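Local coordinates for Csm3 (Thermoplasma volcanium, PDB 6AE2), which probably forms the backbone of the type III-A CRISPR-Cas effector complex, where it is thought to bind crRNA and cleave target RNA, at residues 32-37 with 125-130; 84-89 with 205-210; 178-183 with 195-200. All coordinates share one frame; numbering follows the deposited sequence.

Contact 1. Residues 32-37 with 125-130; sequences YNMEIE and LIIRDA
No ring, amide or other flat group takes part where Met34 meets Ile127 and Ile36 meets Ala130; the contact is made of aliphatic branches and one thioether, with no faces or edges to cover. It spans a ferredoxin-like (RRM-like) sheet, the fold of RAMP proteins: strands 26-38 and 125-132 are not neighbours but flank strand 175-185, so no backbone hydrogen bond joins the two segments. Each of them bonds instead to the strand between, Ile36 to Phe176 and Ile126 to Ile181. Even at the nearest pair of backbones, the CA atoms of Ile36 and Ala130 are 8.0 Å apart, and only side chains close the gap. Met34 starts out extended, CG anti to the backbone N (chi1 161°), then bends at chi3 (57°), which turns CE over strand 175-185, beside Ile180, to meet Ile127. The two side chains cross at about a right angle, and Met34 CE rests 4.0 Å from Ile127 CG2. Ile127 and Ile36 both touch Ile83 of helix 80-93, which packs on this face of the sheet. Asp129 OD1 accepts a hydrogen bond from Gly80 N of the same helix. At the far end of the contact, Ile36 CD1 touches Ala130 CB at 4.4 Å, methyl to methyl.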
ATOM      1  N   TYR A  32     -13.402   8.545 -17.320  1.00 35.69           N
ATOM      2  CA  TYR A  32     -13.374   7.508 -16.295  1.00 25.74           C
ATOM      3  C   TYR A  32     -13.610   8.166 -14.943  1.00 27.09           C
ATOM      4  O   TYR A  32     -12.873   9.082 -14.560  1.00 26.82           O
ATOM      5  CB  TYR A  32     -12.035   6.765 -16.283  1.00 24.65           C
ATOM      6  CG  TYR A  32     -11.776   5.848 -17.459  1.00 27.51           C
ATOM      7  CD1 TYR A  32     -12.374   4.596 -17.537  1.00 30.37           C
ATOM      8  CD2 TYR A  32     -10.905   6.221 -18.475  1.00 25.52           C
ATOM      9  CE1 TYR A  32     -12.129   3.748 -18.606  1.00 26.29           C
ATOM     10  CE2 TYR A  32     -10.652   5.382 -19.546  1.00 34.90           C
ATOM     11  CZ  TYR A  32     -11.268   4.148 -19.608  1.00 37.97           C
ATOM     12  OH  TYR A  32     -11.017   3.313 -20.675  1.00 41.35           O
ATOM     13  N   ASN A  33     -14.627   7.702 -14.220  1.00 29.82           N
ATOM     14  CA  ASN A  33     -14.857   8.145 -12.845  1.00 26.45           C
ATOM     15  C   ASN A  33     -14.076   7.210 -11.933  1.00 29.07           C
ATOM     16  O   ASN A  33     -14.583   6.190 -11.464  1.00 49.41           O
ATOM     17  CB  ASN A  33     -16.344   8.165 -12.516  1.00 28.54           C
ATOM     18  CG  ASN A  33     -17.057   9.355 -13.127  1.00 35.01           C
ATOM     19  OD1 ASN A  33     -16.632  10.500 -12.964  1.00 40.13           O
ATOM     20  ND2 ASN A  33     -18.149   9.091 -13.836  1.00 39.25           N
ATOM     21  N   MET A  34     -12.820   7.568 -11.681  1.00 24.39           N
ATOM     22  CA  MET A  34     -11.891   6.698 -10.975  1.00 34.56           C
ATOM     23  C   MET A  34     -12.080   6.795  -9.466  1.00 30.75           C
ATOM     24  O   MET A  34     -12.355   7.871  -8.924  1.00 37.81           O
ATOM     25  CB  MET A  34     -10.454   7.067 -11.354  1.00 44.98           C
ATOM     26  CG  MET A  34      -9.384   6.587 -10.390  1.00 50.90           C
ATOM     27  SD  MET A  34      -7.750   7.207 -10.837  1.00 58.45           S
ATOM     28  CE  MET A  34      -8.040   8.975 -10.829  1.00 53.63           C
ATOM     29  N   GLU A  35     -11.942   5.657  -8.789  1.00 29.07           N
ATOM     30  CA  GLU A  35     -11.956   5.590  -7.334  1.00 27.63           C
ATOM     31  C   GLU A  35     -10.636   5.008  -6.846  1.00 25.44           C
ATOM     32  O   GLU A  35     -10.124   4.040  -7.421  1.00 24.59           O
ATOM     33  CB  GLU A  35     -13.123   4.743  -6.816  1.00 29.54           C
ATOM     34  CG  GLU A  35     -13.056   4.448  -5.321  1.00 46.79           C
ATOM     35  CD  GLU A  35     -14.277   3.710  -4.806  1.00 61.29           C
ATOM     36  OE1 GLU A  35     -15.404   4.207  -5.015  1.00 67.13           O
ATOM     37  OE2 GLU A  35     -14.110   2.636  -4.189  1.00 58.57           O
ATOM     38  N   ILE A  36     -10.090   5.604  -5.790  1.00 24.68           N
ATOM     39  CA  ILE A  36      -8.815   5.197  -5.207  1.00 23.52           C
ATOM     40  C   ILE A  36      -9.064   4.847  -3.748  1.00 23.42           C
ATOM     41  O   ILE A  36      -9.397   5.726  -2.941  1.00 20.94           O
ATOM     42  CB  ILE A  36      -7.755   6.299  -5.327  1.00 29.78           C
ATOM     43  CG1 ILE A  36      -7.455   6.599  -6.794  1.00 32.08           C
ATOM     44  CG2 ILE A  36      -6.491   5.911  -4.578  1.00 22.55           C
ATOM     45  CD1 ILE A  36      -6.446   7.698  -6.980  1.00 28.83           C
ATOM     46  N   GLU A  37      -8.896   3.576  -3.400  1.00 22.88           N
ATOM     47  CA  GLU A  37      -9.058   3.124  -2.025  1.00 24.23           C
ATOM     48  C   GLU A  37      -7.692   2.889  -1.394  1.00 26.51           C
ATOM     49  O   GLU A  37      -6.834   2.221  -1.983  1.00 28.67           O
ATOM     50  CB  GLU A  37      -9.898   1.849  -1.946  1.00 27.44           C
ATOM     51  CG  GLU A  37     -10.262   1.468  -0.518  1.00 38.39           C
ATOM     52  CD  GLU A  37     -11.060   0.183  -0.428  1.00 50.53           C
ATOM     53  OE1 GLU A  37     -11.711  -0.038   0.616  1.00 53.59           O
ATOM     54  OE2 GLU A  37     -11.034  -0.605  -1.396  1.00 57.36           O
ATOM     55  N   LEU A 125      -4.105  12.579 -22.251  1.00 29.66           N
ATOM     56  CA  LEU A 125      -4.513  11.956 -20.996  1.00 32.93           C
ATOM     57  C   LEU A 125      -4.369  12.954 -19.860  1.00 36.93           C
ATOM     58  O   LEU A 125      -3.268  13.454 -19.606  1.00 47.57           O
ATOM     59  CB  LEU A 125      -3.682  10.704 -20.715  1.00 33.89           C
ATOM     60  CG  LEU A 125      -3.767  10.155 -19.289  1.00 33.44           C
ATOM     61  CD1 LEU A 125      -5.022   9.322 -19.117  1.00 32.08           C
ATOM     62  CD2 LEU A 125      -2.530   9.339 -18.950  1.00 33.07           C
ATOM     63  N   ILE A 126      -5.477  13.232 -19.178  1.00 28.24           N
ATOM     64  CA  ILE A 126      -5.483  14.011 -17.947  1.00 22.89           C
ATOM     65  C   ILE A 126      -5.912  13.097 -16.810  1.00 26.34           C
ATOM     66  O   ILE A 126      -6.942  12.418 -16.907  1.00 26.08           O
ATOM     67  CB  ILE A 126      -6.422  15.226 -18.034  1.00 25.49           C
ATOM     68  CG1 ILE A 126      -6.068  16.122 -19.219  1.00 29.98           C
ATOM     69  CG2 ILE A 126      -6.388  16.013 -16.732  1.00 30.45           C
ATOM     70  CD1 ILE A 126      -7.135  17.159 -19.512  1.00 24.67           C
ATOM     71  N   ILE A 127      -5.124  13.077 -15.740  1.00 19.81           N
ATOM     72  CA  ILE A 127      -5.539  12.512 -14.464  1.00 26.51           C
ATOM     73  C   ILE A 127      -5.658  13.669 -13.486  1.00 26.79           C
ATOM     74  O   ILE A 127      -4.656  14.311 -13.143  1.00 32.67           O
ATOM     75  CB  ILE A 127      -4.560  11.445 -13.954  1.00 24.66           C
ATOM     76  CG1 ILE A 127      -4.419  10.317 -14.975  1.00 33.18           C
ATOM     77  CG2 ILE A 127      -5.041  10.888 -12.621  1.00 24.06           C
ATOM     78  CD1 ILE A 127      -3.565   9.164 -14.496  1.00 33.13           C
ATOM     79  N   ARG A 128      -6.880  13.948 -13.055  1.00 23.41           N
ATOM     80  CA  ARG A 128      -7.152  15.088 -12.198  1.00 27.59           C
ATOM     81  C   ARG A 128      -6.929  14.731 -10.734  1.00 24.79           C
ATOM     82  O   ARG A 128      -6.797  13.563 -10.363  1.00 28.53           O
ATOM     83  CB  ARG A 128      -8.578  15.584 -12.428  1.00 31.89           C
ATOM     84  CG  ARG A 128      -8.841  15.953 -13.876  1.00 45.08           C
ATOM     85  CD  ARG A 128      -9.652  17.227 -13.981  1.00 38.07           C
ATOM     86  NE  ARG A 128     -11.085  16.965 -14.072  1.00 53.89           N
ATOM     87  CZ  ARG A 128     -11.862  17.405 -15.056  1.00 62.37           C
ATOM     88  NH1 ARG A 128     -11.350  18.150 -16.027  1.00 46.65           N
ATOM     89  NH2 ARG A 128     -13.159  17.117 -15.061  1.00 71.85           N
ATOM     90  N   ASP A 129      -6.867  15.766  -9.899  1.00 24.47           N
ATOM     91  CA  ASP A 129      -6.775  15.550  -8.462  1.00 22.28           C
ATOM     92  C   ASP A 129      -8.003  14.792  -7.976  1.00 19.74           C
ATOM     93  O   ASP A 129      -9.124  15.024  -8.441  1.00 20.35           O
ATOM     94  CB  ASP A 129      -6.650  16.886  -7.726  1.00 27.22           C
ATOM     95  CG  ASP A 129      -5.385  17.646  -8.093  1.00 29.12           C
ATOM     96  OD1 ASP A 129      -4.487  17.044  -8.717  1.00 36.91           O
ATOM     97  OD2 ASP A 129      -5.287  18.846  -7.759  1.00 33.06           O
ATOM     98  N   ALA A 130      -7.786  13.867  -7.048  1.00 16.89           N
ATOM     99  CA  ALA A 130      -8.858  13.070  -6.472  1.00 18.80           C
ATOM    100  C   ALA A 130      -9.144  13.545  -5.053  1.00 20.96           C
ATOM    101  O   ALA A 130      -8.220  13.820  -4.279  1.00 20.99           O
ATOM    102  CB  ALA A 130      -8.500  11.584  -6.468  1.00 15.37           C
TER

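Contact 2. Residues 84-89 with 205-210; sequences KGKIRS and EDSYLG
Lys86 reaches from helix 80-93 to Tyr208, and its charged end makes a cation-pi contact there. NZ lies 4.1 Å from the ring centroid and 17° off the ring normal, over the face but displaced toward the rim near CZ; Gly210 O lies in the ring plane, at the edge. The lysine chain, bent at chi2 (48°) and again at chi4, passes Tyr208 O and brings NZ over the ring. Polar packing comes next: the Lys86 end group lies beside Tyr208 O and Ser207 OG, with NZ 3.8 Å from the hydroxyl, but no hydrogen bond crosses the contact. Within the helix, Ser89 OG donates to Lys86 O at 2.9 Å, tilted from the carbonyl plane. Apolar contact is confined to the root of the lysine, where CB meets Leu209 CD2 at 4.0 Å; both residues also touch Leu204. The loop opens the glycine-rich loop before strand 220-230 characteristic of RAMP proteins, and it also meets the second subunit: Ser207 O accepts a hydrogen bond from Arg128 NH1 of that chain, and Tyr208 packs on its Ile126. With the ammonium set between a ring face, a carbonyl and a hydroxyl, the attraction is probably mainly electrostatic and only loosely directional.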
ATOM      1  N   LYS A  84      -0.254  10.111 -11.946  1.00 32.54           N
ATOM      2  CA  LYS A  84       0.303  10.091 -13.294  1.00 27.16           C
ATOM      3  C   LYS A  84       1.812   9.889 -13.265  1.00 29.35           C
ATOM      4  O   LYS A  84       2.361   9.099 -14.044  1.00 31.62           O
ATOM      5  CB  LYS A  84      -0.054  11.383 -14.022  1.00 30.32           C
ATOM      6  CG  LYS A  84       0.042  11.290 -15.534  1.00 29.99           C
ATOM      7  CD  LYS A  84      -0.112  12.654 -16.183  1.00 31.74           C
ATOM      8  CE  LYS A  84       0.030  12.557 -17.691  1.00 39.14           C
ATOM      9  NZ  LYS A  84       0.004  13.895 -18.340  1.00 46.61           N
ATOM     10  N   GLY A  85       2.501  10.596 -12.368  1.00 21.56           N
ATOM     11  CA  GLY A  85       3.944  10.447 -12.279  1.00 23.41           C
ATOM     12  C   GLY A  85       4.363   9.055 -11.843  1.00 29.78           C
ATOM     13  O   GLY A  85       5.355   8.512 -12.336  1.00 29.62           O
ATOM     14  N   LYS A  86       3.612   8.456 -10.918  1.00 32.74           N
ATOM     15  CA  LYS A  86       3.958   7.121 -10.446  1.00 31.19           C
ATOM     16  C   LYS A  86       3.679   6.074 -11.518  1.00 31.24           C
ATOM     17  O   LYS A  86       4.513   5.198 -11.773  1.00 27.89           O
ATOM     18  CB  LYS A  86       3.194   6.798  -9.160  1.00 27.23           C
ATOM     19  CG  LYS A  86       3.593   5.478  -8.526  1.00 30.98           C
ATOM     20  CD  LYS A  86       5.105   5.358  -8.442  1.00 37.69           C
ATOM     21  CE  LYS A  86       5.530   4.041  -7.819  1.00 45.29           C
ATOM     22  NZ  LYS A  86       6.624   4.232  -6.827  1.00 54.92           N
ATOM     23  N   ILE A  87       2.511   6.152 -12.160  1.00 30.47           N
ATOM     24  CA  ILE A  87       2.182   5.195 -13.213  1.00 32.68           C
ATOM     25  C   ILE A  87       3.173   5.310 -14.361  1.00 35.33           C
ATOM     26  O   ILE A  87       3.624   4.300 -14.918  1.00 40.90           O
ATOM     27  CB  ILE A  87       0.732   5.399 -13.696  1.00 37.43           C
ATOM     28  CG1 ILE A  87      -0.263   5.066 -12.585  1.00 36.63           C
ATOM     29  CG2 ILE A  87       0.447   4.547 -14.924  1.00 36.86           C
ATOM     30  CD1 ILE A  87      -1.698   5.389 -12.950  1.00 37.10           C
ATOM     31  N   ARG A  88       3.541   6.542 -14.724  1.00 37.22           N
ATOM     32  CA  ARG A  88       4.485   6.740 -15.819  1.00 36.62           C
ATOM     33  C   ARG A  88       5.840   6.125 -15.488  1.00 36.02           C
ATOM     34  O   ARG A  88       6.420   5.396 -16.303  1.00 35.54           O
ATOM     35  CB  ARG A  88       4.634   8.229 -16.126  1.00 33.22           C
ATOM     36  CG  ARG A  88       5.142   8.509 -17.529  1.00 37.27           C
ATOM     37  CD  ARG A  88       6.175   9.624 -17.548  1.00 46.02           C
ATOM     38  NE  ARG A  88       6.773   9.773 -18.872  1.00 57.30           N
ATOM     39  CZ  ARG A  88       6.387  10.671 -19.773  1.00 58.95           C
ATOM     40  NH1 ARG A  88       5.401  11.514 -19.494  1.00 58.39           N
ATOM     41  NH2 ARG A  88       6.987  10.728 -20.954  1.00 60.19           N
ATOM     42  N   SER A  89       6.355   6.401 -14.286  1.00 34.67           N
ATOM     43  CA  SER A  89       7.649   5.852 -13.893  1.00 39.49           C
ATOM     44  C   SER A  89       7.628   4.330 -13.863  1.00 41.99           C
ATOM     45  O   SER A  89       8.637   3.691 -14.186  1.00 45.14           O
ATOM     46  CB  SER A  89       8.061   6.403 -12.529  1.00 39.96           C
ATOM     47  OG  SER A  89       7.287   5.826 -11.492  1.00 56.56           O
ATOM     48  N   GLU A 205      -0.593  -1.207  -8.267  1.00 38.01           N
ATOM     49  CA  GLU A 205      -1.182  -1.929  -7.146  1.00 40.24           C
ATOM     50  C   GLU A 205      -0.215  -2.928  -6.524  1.00 33.73           C
ATOM     51  O   GLU A 205      -0.372  -3.272  -5.348  1.00 28.14           O
ATOM     52  CB  GLU A 205      -2.468  -2.622  -7.590  1.00 43.12           C
ATOM     53  CG  GLU A 205      -3.424  -1.680  -8.305  1.00 55.94           C
ATOM     54  CD  GLU A 205      -4.845  -2.197  -8.349  1.00 62.76           C
ATOM     55  OE1 GLU A 205      -5.766  -1.436  -7.986  1.00 61.81           O
ATOM     56  OE2 GLU A 205      -5.039  -3.364  -8.748  1.00 69.00           O
ATOM     57  N   ASP A 206       0.779  -3.395  -7.276  1.00 30.05           N
ATOM     58  CA  ASP A 206       1.898  -4.129  -6.703  1.00 34.97           C
ATOM     59  C   ASP A 206       3.037  -3.208  -6.288  1.00 29.30           C
ATOM     60  O   ASP A 206       4.132  -3.690  -5.973  1.00 27.60           O
ATOM     61  CB  ASP A 206       2.405  -5.184  -7.685  1.00 46.95           C
ATOM     62  CG  ASP A 206       1.579  -6.451  -7.649  1.00 40.12           C
ATOM     63  OD1 ASP A 206       0.714  -6.584  -6.756  1.00 35.02           O
ATOM     64  OD2 ASP A 206       1.805  -7.325  -8.507  1.00 37.93           O
ATOM     65  N   SER A 207       2.797  -1.896  -6.292  1.00 29.46           N
ATOM     66  CA  SER A 207       3.739  -0.913  -5.779  1.00 25.25           C
ATOM     67  C   SER A 207       3.014  -0.015  -4.783  1.00 24.68           C
ATOM     68  O   SER A 207       2.202  -0.500  -3.983  1.00 25.28           O
ATOM     69  CB  SER A 207       4.345  -0.091  -6.919  1.00 25.72           C
ATOM     70  OG  SER A 207       5.527   0.568  -6.493  1.00 36.78           O
ATOM     71  N   TYR A 208       3.277   1.291  -4.835  1.00 30.14           N
ATOM     72  CA  TYR A 208       2.735   2.186  -3.822  1.00 29.00           C
ATOM     73  C   TYR A 208       2.679   3.613  -4.347  1.00 32.79           C
ATOM     74  O   TYR A 208       3.437   3.993  -5.241  1.00 39.33           O
ATOM     75  CB  TYR A 208       3.573   2.125  -2.542  1.00 23.38           C
ATOM     76  CG  TYR A 208       4.997   2.605  -2.736  1.00 34.27           C
ATOM     77  CD1 TYR A 208       5.991   1.738  -3.175  1.00 38.35           C
ATOM     78  CD2 TYR A 208       5.347   3.926  -2.481  1.00 37.19           C
ATOM     79  CE1 TYR A 208       7.292   2.175  -3.354  1.00 40.92           C
ATOM     80  CE2 TYR A 208       6.646   4.369  -2.657  1.00 39.40           C
ATOM     81  CZ  TYR A 208       7.612   3.492  -3.093  1.00 42.59           C
ATOM     82  OH  TYR A 208       8.904   3.935  -3.268  1.00 49.58           O
ATOM     83  N   LEU A 209       1.779   4.397  -3.759  1.00 23.63           N
ATOM     84  CA  LEU A 209       1.712   5.837  -3.959  1.00 23.47           C
ATOM     85  C   LEU A 209       2.385   6.557  -2.795  1.00 27.88           C
ATOM     86  O   LEU A 209       2.386   6.074  -1.661  1.00 35.15           O
ATOM     87  CB  LEU A 209       0.264   6.318  -4.080  1.00 25.51           C
ATOM     88  CG  LEU A 209      -0.439   6.255  -5.434  1.00 32.68           C
ATOM     89  CD1 LEU A 209      -1.883   6.724  -5.291  1.00 30.68           C
ATOM     90  CD2 LEU A 209       0.312   7.100  -6.448  1.00 37.23           C
ATOM     91  N   GLY A 210       2.958   7.721  -3.090  1.00 31.59           N
ATOM     92  CA  GLY A 210       3.571   8.527  -2.056  1.00 22.58           C
ATOM     93  C   GLY A 210       4.933   8.005  -1.635  1.00 37.41           C
ATOM     94  O   GLY A 210       5.638   7.320  -2.384  1.00 37.28           O
TER

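Contact 3. Residues 178-183 with 195-200; sequences GKIILS and KCLKTG
Leu197 points its side chain from the helix to the sheet with CG anti to the backbone N (chi1 178°), and Ile180 turns its CG2 branch toward it, its chi1 of -68° placing that methyl anti to its own N. One methyl does all the touching on the helix side. Leu197 CD2 lies 4.2 Å from Ile180 CG2 and 4.1 Å from Leu182 CD1, and so sits over two residues that stand on the same face of strand 175-185, one on each side of Ile181. Leu182 and Leu197 run past one another in opposite directions, and their end methyls meet across CA atoms 9.8 Å apart. The contact is wholly apolar and buried, and no hydrogen bond crosses it. It is the packing of helix 190-205 on the strand that precedes it, in the second half of the βαββαβ ferredoxin-like fold of the RAMP superfamily. The strand is an inner one: Ile180 and Leu182 share backbone hydrogen bonds with Tyr32 and Ile30 on strand 26-38, while Lys179 bonds to Arg128 on strand 125-132. Around Ile180 the apolar layer continues through Leu125, Ile127, Tyr32 and Met34. Other faces of the helix have other partners. Cys196 and Thr199 pack on Leu91 of helix 80-93 and on Tyr96, and Thr199 also touches Tyr235 of the second subunit. The helical backbone is held by its own bonds, among them Thr199 N to Lys195 O at 3.0 Å.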
ATOM      1  N   GLY A 178     -11.938  10.766  -8.440  1.00 24.42           N
ATOM      2  CA  GLY A 178     -11.317  11.648  -9.408  1.00 27.13           C
ATOM      3  C   GLY A 178     -11.611  11.189 -10.819  1.00 31.43           C
ATOM      4  O   GLY A 178     -11.930  10.021 -11.065  1.00 34.67           O
ATOM      5  N   LYS A 179     -11.500  12.129 -11.749  1.00 30.54           N
ATOM      6  CA  LYS A 179     -11.762  11.869 -13.155  1.00 27.08           C
ATOM      7  C   LYS A 179     -10.462  11.619 -13.908  1.00 23.72           C
ATOM      8  O   LYS A 179      -9.420  12.204 -13.600  1.00 31.41           O
ATOM      9  CB  LYS A 179     -12.503  13.045 -13.800  1.00 28.74           C
ATOM     10  CG  LYS A 179     -13.932  12.742 -14.238  1.00 33.95           C
ATOM     11  CD  LYS A 179     -14.611  13.994 -14.784  1.00 37.37           C
ATOM     12  CE  LYS A 179     -16.102  13.784 -15.004  1.00 37.67           C
ATOM     13  NZ  LYS A 179     -16.860  13.749 -13.723  1.00 41.32           N
ATOM     14  N   ILE A 180     -10.535  10.739 -14.901  1.00 23.47           N
ATOM     15  CA  ILE A 180      -9.481  10.569 -15.893  1.00 34.27           C
ATOM     16  C   ILE A 180     -10.090  10.826 -17.262  1.00 30.61           C
ATOM     17  O   ILE A 180     -11.107  10.218 -17.617  1.00 29.74           O
ATOM     18  CB  ILE A 180      -8.844   9.168 -15.836  1.00 31.69           C
ATOM     19  CG1 ILE A 180      -8.057   8.975 -14.541  1.00 19.60           C
ATOM     20  CG2 ILE A 180      -7.945   8.941 -17.048  1.00 29.58           C
ATOM     21  CD1 ILE A 180      -7.371   7.625 -14.455  1.00 16.92           C
ATOM     22  N   ILE A 181      -9.476  11.725 -18.024  1.00 33.94           N
ATOM     23  CA  ILE A 181      -9.973  12.114 -19.338  1.00 33.60           C
ATOM     24  C   ILE A 181      -8.959  11.678 -20.385  1.00 31.16           C
ATOM     25  O   ILE A 181      -7.798  12.104 -20.357  1.00 34.11           O
ATOM     26  CB  ILE A 181     -10.242  13.622 -19.425  1.00 35.57           C
ATOM     27  CG1 ILE A 181     -11.211  14.053 -18.322  1.00 31.78           C
ATOM     28  CG2 ILE A 181     -10.808  13.973 -20.791  1.00 18.96           C
ATOM     29  CD1 ILE A 181     -11.078  15.494 -17.921  1.00 30.68           C
ATOM     30  N   LEU A 182      -9.405  10.831 -21.303  1.00 32.54           N
ATOM     31  CA  LEU A 182      -8.599  10.331 -22.405  1.00 34.59           C
ATOM     32  C   LEU A 182      -9.151  10.911 -23.699  1.00 35.64           C
ATOM     33  O   LEU A 182     -10.318  10.679 -24.032  1.00 48.42           O
ATOM     34  CB  LEU A 182      -8.635   8.804 -22.444  1.00 40.51           C
ATOM     35  CG  LEU A 182      -7.349   8.028 -22.178  1.00 47.74           C
ATOM     36  CD1 LEU A 182      -7.654   6.542 -22.151  1.00 49.76           C
ATOM     37  CD2 LEU A 182      -6.315   8.341 -23.240  1.00 55.29           C
ATOM     38  N   SER A 183      -8.327  11.666 -24.419  1.00 32.44           N
ATOM     39  CA  SER A 183      -8.726  12.262 -25.687  1.00 34.79           C
ATOM     40  C   SER A 183      -8.272  11.370 -26.835  1.00 36.07           C
ATOM     41  O   SER A 183      -7.106  10.966 -26.890  1.00 39.23           O
ATOM     42  CB  SER A 183      -8.146  13.667 -25.837  1.00 32.54           C
ATOM     43  OG  SER A 183      -8.632  14.515 -24.813  1.00 40.70           O
ATOM     44  N   LYS A 195      -5.247  -0.045 -22.851  1.00 48.25           N
ATOM     45  CA  LYS A 195      -4.443  -1.140 -22.321  1.00 51.73           C
ATOM     46  C   LYS A 195      -3.195  -0.618 -21.620  1.00 50.71           C
ATOM     47  O   LYS A 195      -2.867  -1.061 -20.513  1.00 55.89           O
ATOM     48  CB  LYS A 195      -4.069  -2.106 -23.445  1.00 52.48           C
ATOM     49  CG  LYS A 195      -2.842  -2.953 -23.159  1.00 59.58           C
ATOM     50  CD  LYS A 195      -2.641  -4.014 -24.229  1.00 63.24           C
ATOM     51  CE  LYS A 195      -1.436  -4.891 -23.924  1.00 59.70           C
ATOM     52  NZ  LYS A 195      -0.656  -5.198 -25.157  1.00 63.97           N
ATOM     53  N   CYS A 196      -2.493   0.337 -22.238  1.00 42.80           N
ATOM     54  CA  CYS A 196      -1.331   0.934 -21.587  1.00 36.11           C
ATOM     55  C   CYS A 196      -1.716   1.583 -20.262  1.00 37.42           C
ATOM     56  O   CYS A 196      -0.948   1.544 -19.294  1.00 36.55           O
ATOM     57  CB  CYS A 196      -0.679   1.955 -22.517  1.00 38.76           C
ATOM     58  SG  CYS A 196       0.531   3.029 -21.715  1.00 43.11           S
ATOM     59  N   LEU A 197      -2.909   2.176 -20.198  1.00 40.69           N
ATOM     60  CA  LEU A 197      -3.382   2.765 -18.949  1.00 35.50           C
ATOM     61  C   LEU A 197      -3.716   1.686 -17.926  1.00 40.88           C
ATOM     62  O   LEU A 197      -3.372   1.810 -16.746  1.00 40.23           O
ATOM     63  CB  LEU A 197      -4.600   3.650 -19.220  1.00 27.76           C
ATOM     64  CG  LEU A 197      -5.279   4.333 -18.028  1.00 31.18           C
ATOM     65  CD1 LEU A 197      -4.264   4.969 -17.084  1.00 35.32           C
ATOM     66  CD2 LEU A 197      -6.290   5.365 -18.512  1.00 31.78           C
ATOM     67  N   LYS A 198      -4.386   0.616 -18.366  1.00 41.19           N
ATOM     68  CA  LYS A 198      -4.822  -0.422 -17.438  1.00 30.04           C
ATOM     69  C   LYS A 198      -3.635  -1.112 -16.776  1.00 35.74           C
ATOM     70  O   LYS A 198      -3.597  -1.260 -15.547  1.00 34.52           O
ATOM     71  CB  LYS A 198      -5.703  -1.443 -18.163  1.00 28.61           C
ATOM     72  CG  LYS A 198      -7.019  -0.891 -18.691  1.00 34.71           C
ATOM     73  CD  LYS A 198      -8.176  -1.195 -17.756  1.00 34.08           C
ATOM     74  CE  LYS A 198      -9.515  -0.952 -18.437  1.00 32.62           C
ATOM     75  NZ  LYS A 198      -9.787  -1.960 -19.501  1.00 42.11           N
ATOM     76  N   THR A 199      -2.652  -1.548 -17.573  1.00 37.03           N
ATOM     77  CA  THR A 199      -1.518  -2.265 -16.996  1.00 41.77           C
ATOM     78  C   THR A 199      -0.648  -1.352 -16.143  1.00 40.83           C
ATOM     79  O   THR A 199      -0.003  -1.822 -15.198  1.00 40.12           O
ATOM     80  CB  THR A 199      -0.672  -2.925 -18.088  1.00 40.29           C
ATOM     81  OG1 THR A 199       0.245  -1.972 -18.633  1.00 41.48           O
ATOM     82  CG2 THR A 199      -1.550  -3.483 -19.192  1.00 45.07           C
ATOM     83  N   GLY A 200      -0.610  -0.055 -16.457  1.00 36.25           N
ATOM     84  CA  GLY A 200       0.035   0.883 -15.554  1.00 31.69           C
ATOM     85  C   GLY A 200      -0.629   0.901 -14.191  1.00 29.91           C
ATOM     86  O   GLY A 200       0.045   0.943 -13.159  1.00 26.51           O
TER

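How the contacts relate
Contacts 1 and 3 are buried and purely apolar, and they share the sheet: strand 175-185, which carries one half of contact 3, is the strand that contact 1 bridges, joined to both its segments by probable backbone hydrogen bonds. Contact 2 is only partly buried and mixes charge, ring and carbonyl, as suits its place at a loop beside the second subunit. Helix 80-93 ties the three together. Its Lys84 packs on Ile127 of contact 1, and Ile87 CG2 reaches Gly200 CA of contact 3 at 3.7 Å. Along the chain, contact 3 is nested within the loop that contact 2 closes.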